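PDB 2NT2: protein phosphatase Slingshot homolog 2 from Homo sapiens, which dephosphorylates and activates the actin-depolymerizing factor cofilin through its protein-tyrosine phosphatase family catalytic domain, thereby regulating actin filament dynamics. Local coordinates for residues V30-V36 with S82-S88. The protein carries 1 engineered substitution. Numbering follows the deposited sequence.
Sequences VRYILNV and SKCLVHS. Engineered in segment 82-88: Ser88 (natural residue Cys). With SO4 (sulfate ion), chain D.
His87 sets its ring between its own backbone N and carbonyl carbon (chi1 78°), which leans it across to Asn35 and Ile33, while Asn35 carries CG opposite its backbone N (chi1 -175°), turning its amide toward the imidazole, the two planes 36° apart. Asn35 CA sits over the ring face, 4.2 Å from the centroid of His87, a CH-pi contact, and Ile33 CG2 meets the ring edge at His87 CD2, 3.4 Å away. At ND1 the ring is held by a bond close to its plane, His87 ND1 to Ser88 O at 3.2 Å. Replacing His87 by alanine would probably leave Asn35 and Ile33 without the ring they pack on and the carbonyl of Ser88 without its imidazole donor. Asn35 itself is held by Thr37 and Ile40. On the face of Leu34 and Val86, Leu34 CD2 touches Val86 CG1; Val36, just past the strand end, adds CG2 to the same Val86 CG1 at 3.8 Å. Helix 67-79 covers Leu34, and helix 94-107 covers Val86 and Val36. Backbone bonds confirm a parallel pair, with Leu85 N to Tyr32 O at 3.0 Å and His87 N to Leu34 O at 2.9 Å. Strand 83-87 thus runs centrally in the sheet into the phosphate-binding loop of the protein-tyrosine phosphatase fold, where engineered Ser88 stands in place of the catalytic cysteine that forms the phosphocysteine intermediate and sulfate is bound also by Arg94 and loop backbone nitrogens.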
loop_
_atom_site.group_PDB
_atom_site.type_symbol
_atom_site.label_atom_id
_atom_site.label_comp_id
_atom_site.label_asym_id
_atom_site.label_seq_id
_atom_site.Cartn_x
_atom_site.Cartn_y
_atom_site.Cartn_z
ATOM N N VAL A 30 13.015 -0.907 6.943
ATOM C CA VAL A 30 12.403 -0.420 5.717
ATOM C C VAL A 30 13.432 0.301 4.857
ATOM O O VAL A 30 14.279 1.023 5.387
ATOM C CB VAL A 30 11.239 0.549 6.002
ATOM C CG1 VAL A 30 10.684 1.061 4.679
ATOM C CG2 VAL A 30 10.157 -0.107 6.841
ATOM N N ARG A 31 13.394 0.119 3.539
ATOM C CA ARG A 31 14.306 0.848 2.660
ATOM C C ARG A 31 13.574 1.290 1.394
ATOM O O ARG A 31 14.082 2.114 0.636
ATOM C CB ARG A 31 15.540 0.033 2.278
ATOM C CG ARG A 31 16.053 -0.923 3.330
ATOM C CD ARG A 31 16.923 -0.277 4.386
ATOM N NE ARG A 31 17.141 1.149 4.182
ATOM C CZ ARG A 31 17.903 1.903 4.969
ATOM N NH1 ARG A 31 18.526 1.362 6.009
ATOM N NH2 ARG A 31 18.045 3.196 4.710
ATOM N N TYR A 32 12.397 0.718 1.201
ATOM C CA TYR A 32 11.528 1.043 0.084
ATOM C C TYR A 32 10.263 1.721 0.607
ATOM O O TYR A 32 9.692 1.299 1.612
ATOM C CB TYR A 32 11.142 -0.210 -0.701
ATOM C CG TYR A 32 12.300 -0.962 -1.304
ATOM C CD1 TYR A 32 12.971 -1.937 -0.576
ATOM C CD2 TYR A 32 12.721 -0.697 -2.601
ATOM C CE1 TYR A 32 14.035 -2.634 -1.117
ATOM C CE2 TYR A 32 13.787 -1.395 -3.144
ATOM C CZ TYR A 32 14.437 -2.358 -2.402
ATOM O OH TYR A 32 15.497 -3.043 -2.955
ATOM N N ILE A 33 9.827 2.771 -0.077
ATOM C CA ILE A 33 8.605 3.444 0.347
ATOM C C ILE A 33 7.682 3.688 -0.843
ATOM O O ILE A 33 8.061 4.368 -1.793
ATOM C CB ILE A 33 8.895 4.778 1.043
ATOM C CG1 ILE A 33 9.827 4.672 2.252
ATOM C CG2 ILE A 33 7.590 5.457 1.442
ATOM C CD1 ILE A 33 10.135 6.017 2.881
ATOM N N LEU A 34 6.498 3.098 -0.741
ATOM C CA LEU A 34 5.403 3.300 -1.671
ATOM C C LEU A 34 4.461 4.384 -1.134
ATOM O O LEU A 34 3.669 4.173 -0.217
ATOM C CB LEU A 34 4.650 1.999 -1.916
ATOM C CG LEU A 34 3.574 2.015 -3.002
ATOM C CD1 LEU A 34 4.075 2.711 -4.256
ATOM C CD2 LEU A 34 3.122 0.592 -3.310
ATOM N N ASN A 35 4.620 5.560 -1.721
ATOM C CA ASN A 35 3.862 6.750 -1.384
ATOM C C ASN A 35 2.689 6.925 -2.346
ATOM O O ASN A 35 2.868 7.432 -3.450
ATOM C CB ASN A 35 4.797 7.960 -1.444
ATOM C CG ASN A 35 4.138 9.238 -0.982
ATOM O OD1 ASN A 35 2.915 9.299 -0.877
ATOM N ND2 ASN A 35 4.964 10.244 -0.711
ATOM N N VAL A 36 1.514 6.490 -1.919
ATOM C CA VAL A 36 0.299 6.488 -2.715
ATOM C C VAL A 36 -0.476 7.790 -2.564
ATOM O O VAL A 36 -1.663 7.798 -2.216
ATOM C CB VAL A 36 -0.620 5.310 -2.316
ATOM C CG1 VAL A 36 -1.648 5.048 -3.409
ATOM C CG2 VAL A 36 0.199 4.059 -2.056
ATOM N N SER A 82 14.271 -6.847 1.406
ATOM C CA SER A 82 13.981 -5.684 2.245
ATOM C C SER A 82 12.479 -5.545 2.483
ATOM O O SER A 82 11.713 -6.416 2.084
ATOM C CB SER A 82 14.548 -4.400 1.638
ATOM O OG SER A 82 14.618 -3.366 2.607
ATOM N N LYS A 83 12.095 -4.463 3.147
ATOM C CA LYS A 83 10.728 -4.182 3.545
ATOM C C LYS A 83 10.247 -2.863 2.936
ATOM O O LYS A 83 11.051 -1.978 2.644
ATOM C CB LYS A 83 10.575 -4.127 5.065
ATOM C CG LYS A 83 11.227 -5.284 5.808
ATOM C CD LYS A 83 10.646 -5.450 7.205
ATOM C CE LYS A 83 11.052 -6.797 7.788
ATOM N NZ LYS A 83 12.496 -6.827 8.155
ATOM N N CYS A 84 8.936 -2.781 2.755
ATOM C CA CYS A 84 8.300 -1.659 2.070
ATOM C C CYS A 84 7.203 -1.048 2.931
ATOM O O CYS A 84 6.387 -1.767 3.507
ATOM C CB CYS A 84 7.739 -2.129 0.727
ATOM S SG CYS A 84 6.941 -0.870 -0.291
ATOM N N LEU A 85 7.200 0.279 3.028
ATOM C CA LEU A 85 6.103 0.990 3.666
ATOM C C LEU A 85 5.095 1.464 2.622
ATOM O O LEU A 85 5.373 2.318 1.781
ATOM C CB LEU A 85 6.611 2.178 4.486
ATOM C CG LEU A 85 5.545 3.188 4.933
ATOM C CD1 LEU A 85 4.606 2.558 5.947
ATOM C CD2 LEU A 85 6.192 4.444 5.497
ATOM N N VAL A 86 3.883 0.913 2.672
ATOM C CA VAL A 86 2.832 1.495 1.840
ATOM C C VAL A 86 2.063 2.525 2.671
ATOM O O VAL A 86 1.465 2.166 3.681
ATOM C CB VAL A 86 1.850 0.471 1.265
ATOM C CG1 VAL A 86 1.102 1.115 0.097
ATOM C CG2 VAL A 86 2.568 -0.789 0.819
ATOM N N HIS A 87 2.117 3.785 2.245
ATOM C CA HIS A 87 1.466 4.843 3.017
ATOM C C HIS A 87 0.708 5.816 2.119
ATOM O O HIS A 87 0.966 5.941 0.925
ATOM C CB HIS A 87 2.467 5.580 3.896
ATOM C CG HIS A 87 3.344 6.582 3.223
ATOM N ND1 HIS A 87 3.031 7.922 3.174
ATOM C CD2 HIS A 87 4.528 6.464 2.579
ATOM C CE1 HIS A 87 3.977 8.582 2.528
ATOM N NE2 HIS A 87 4.901 7.718 2.153
ATOM N N SER A 88 -0.265 6.465 2.745
ATOM C CA SER A 88 -1.026 7.561 2.165
ATOM C C SER A 88 -0.942 8.764 3.102
ATOM O O SER A 88 0.078 8.950 3.771
ATOM C CB SER A 88 -2.475 7.142 1.920
ATOM O OG SER A 88 -3.036 6.529 3.069
HETATM S S SO4 D . -5.762 8.158 2.729
HETATM O O1 SO4 D . -4.798 9.168 3.139
HETATM O O2 SO4 D . -7.120 8.541 3.111
HETATM O O3 SO4 D . -5.718 7.997 1.272
HETATM O O4 SO4 D . -5.421 6.883 3.368
#